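Local coordinates for protein glutathione-dependent peroxiredoxin (Sinorhizobium meliloti, PDB 3UMA) that probably reduces hydrogen peroxide and organic hydroperoxides to water and alcohols at the expense of glutathione, protecting the cell against oxidative stress, at residues R150-V155 with A178-L183. Sequence-based numbering, arbitrary orientation.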
loop_
_atom_site.group_PDB
_atom_site.type_symbol
_atom_site.label_atom_id
_atom_site.label_comp_id
_atom_site.label_asym_id
_atom_site.label_seq_id
_atom_site.Cartn_x
_atom_site.Cartn_y
_atom_site.Cartn_z
ATOM N N ARG A 150 6.334 6.271 0.178
ATOM C CA ARG A 150 5.781 5.535 1.323
ATOM C C ARG A 150 4.610 6.330 1.939
ATOM O O ARG A 150 4.737 7.521 2.216
ATOM C CB ARG A 150 6.862 5.232 2.361
ATOM C CG ARG A 150 6.398 4.351 3.523
ATOM C CD ARG A 150 7.538 3.987 4.525
ATOM N NE ARG A 150 8.814 3.726 3.853
ATOM C CZ ARG A 150 9.143 2.598 3.223
ATOM N NH1 ARG A 150 8.315 1.562 3.141
ATOM N NH2 ARG A 150 10.315 2.521 2.624
ATOM N N TYR A 151 3.469 5.671 2.132
ATOM C CA TYR A 151 2.298 6.302 2.745
ATOM C C TYR A 151 1.419 5.224 3.351
ATOM O O TYR A 151 1.594 4.034 3.059
ATOM C CB TYR A 151 1.498 7.201 1.758
ATOM C CG TYR A 151 0.849 6.467 0.581
ATOM C CD1 TYR A 151 -0.290 5.660 0.763
ATOM C CD2 TYR A 151 1.380 6.575 -0.713
ATOM C CE1 TYR A 151 -0.889 4.979 -0.305
ATOM C CE2 TYR A 151 0.785 5.903 -1.800
ATOM C CZ TYR A 151 -0.353 5.109 -1.586
ATOM O OH TYR A 151 -0.930 4.417 -2.641
ATOM N N SER A 152 0.508 5.634 4.225
ATOM C CA SER A 152 -0.585 4.769 4.639
ATOM C C SER A 152 -1.862 5.604 4.577
ATOM O O SER A 152 -1.825 6.840 4.662
ATOM C CB SER A 152 -0.384 4.208 6.050
ATOM O OG SER A 152 -0.541 5.253 6.984
HETATM N N MSE A 153 -2.989 4.941 4.397
HETATM C CA MSE A 153 -4.240 5.667 4.370
HETATM C C MSE A 153 -5.346 4.790 4.909
HETATM O O MSE A 153 -5.295 3.573 4.778
HETATM C CB MSE A 153 -4.567 6.216 2.970
HETATM C CG MSE A 153 -4.567 5.191 1.873
HETATM SE SE MSE A 153 -5.171 5.923 0.161
HETATM C CE MSE A 153 -3.728 7.117 -0.378
ATOM N N LEU A 154 -6.302 5.421 5.580
ATOM C CA LEU A 154 -7.555 4.762 5.948
ATOM C C LEU A 154 -8.613 5.151 4.915
ATOM O O LEU A 154 -8.851 6.335 4.653
ATOM C CB LEU A 154 -7.985 5.144 7.374
ATOM C CG LEU A 154 -9.300 4.561 7.924
ATOM C CD1 LEU A 154 -9.245 3.037 7.973
ATOM C CD2 LEU A 154 -9.595 5.144 9.313
ATOM N N VAL A 155 -9.215 4.135 4.305
ATOM C CA VAL A 155 -10.140 4.346 3.200
ATOM C C VAL A 155 -11.525 3.783 3.580
ATOM O O VAL A 155 -11.646 2.618 3.959
ATOM C CB VAL A 155 -9.609 3.690 1.896
ATOM C CG1 VAL A 155 -10.477 4.069 0.701
ATOM C CG2 VAL A 155 -8.138 4.123 1.620
ATOM N N ALA A 178 1.856 1.056 13.899
ATOM C CA ALA A 178 1.637 1.590 15.238
ATOM C C ALA A 178 0.899 2.920 15.176
ATOM O O ALA A 178 -0.097 3.102 15.869
ATOM C CB ALA A 178 2.958 1.700 15.994
ATOM N N ALA A 179 1.340 3.823 14.304
ATOM C CA ALA A 179 0.628 5.094 14.095
ATOM C C ALA A 179 -0.811 4.927 13.564
ATOM O O ALA A 179 -1.731 5.658 13.972
ATOM C CB ALA A 179 1.431 6.034 13.185
HETATM N N MSE A 180 -1.009 3.967 12.665
HETATM C CA MSE A 180 -2.355 3.694 12.155
HETATM C C MSE A 180 -3.298 3.275 13.293
HETATM O O MSE A 180 -4.403 3.815 13.407
HETATM C CB MSE A 180 -2.330 2.632 11.041
HETATM C CG MSE A 180 -3.709 2.302 10.448
HETATM SE SE MSE A 180 -4.622 3.878 9.745
HETATM C CE MSE A 180 -3.494 4.282 8.183
ATOM N N LEU A 181 -2.865 2.320 14.118
ATOM C CA LEU A 181 -3.650 1.879 15.285
ATOM C C LEU A 181 -4.140 3.028 16.169
ATOM O O LEU A 181 -5.259 2.985 16.670
ATOM C CB LEU A 181 -2.871 0.892 16.155
ATOM C CG LEU A 181 -3.023 -0.600 15.899
ATOM C CD1 LEU A 181 -1.948 -1.352 16.693
ATOM C CD2 LEU A 181 -4.427 -1.107 16.265
ATOM N N GLU A 182 -3.298 4.042 16.350
ATOM C CA GLU A 182 -3.673 5.253 17.086
ATOM C C GLU A 182 -4.772 6.062 16.408
ATOM O O GLU A 182 -5.476 6.832 17.072
ATOM C CB GLU A 182 -2.455 6.147 17.322
ATOM C CG GLU A 182 -1.538 5.669 18.443
ATOM C CD GLU A 182 -0.450 6.683 18.793
ATOM O OE1 GLU A 182 -0.370 7.753 18.135
ATOM O OE2 GLU A 182 0.330 6.408 19.735
ATOM N N LEU A 183 -4.921 5.901 15.095
ATOM C CA LEU A 183 -5.913 6.663 14.340
ATOM C C LEU A 183 -7.268 6.000 14.347
ATOM O O LEU A 183 -8.277 6.659 14.113
ATOM C CB LEU A 183 -5.469 6.863 12.889
ATOM C CG LEU A 183 -4.313 7.824 12.668
ATOM C CD1 LEU A 183 -3.838 7.743 11.225
ATOM C CD2 LEU A 183 -4.737 9.247 13.046
#
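The hydroxyl oxygen of Ser152 meets the terminal methyl of Met180 at the closest point between strand and helix, OG of Ser152 to CE of Met180 being 3.3 Å. The SE–CE bond of this selenomethionine points roughly toward the oxygen, while CE lies beside the C–O bond of the serine, 3.8 Å from Ser152 CB. This is a van der Waals contact rather than a hydrogen bond, and serine suits the place because it is small enough to let a long side chain come down onto the strand. The same methyl also sits over the face of the next peptide, with Met180 CE 3.8 Å above the carbonyl carbon C of Met153. Met180 can get there because CG is anti to its backbone N (chi1 -180°) and the chain then bends at chi2 and chi3; unbranched, it is long and flexible enough to bring its methyl down to the strand. Behind the methyl, Met180 SE packs 4.3 Å from Leu154 CB, and leucine suits this buried layer by offering the selenium an apolar surface. The arrangement belongs to the thioredoxin-like fold of peroxiredoxins: helix 177-183, near the C-terminus, lies on one face of the central sheet. The axes of strand 151-155 and helix 178-183 run in the same general direction, 25° apart, and approach to 9.8 Å. Side chains alternate along the strand, Ser152 and Leu154 pointing to the helix and Met153 to the other face, where it meets Leu61. Helix 70-82 shares the helix-bearing face, and its Tyr80 touches Ser152. Just before strand 151-155, Arg150 touches the predicted peroxidatic Cys72 and gives a hydrogen bond from NH2 to Pro169 O.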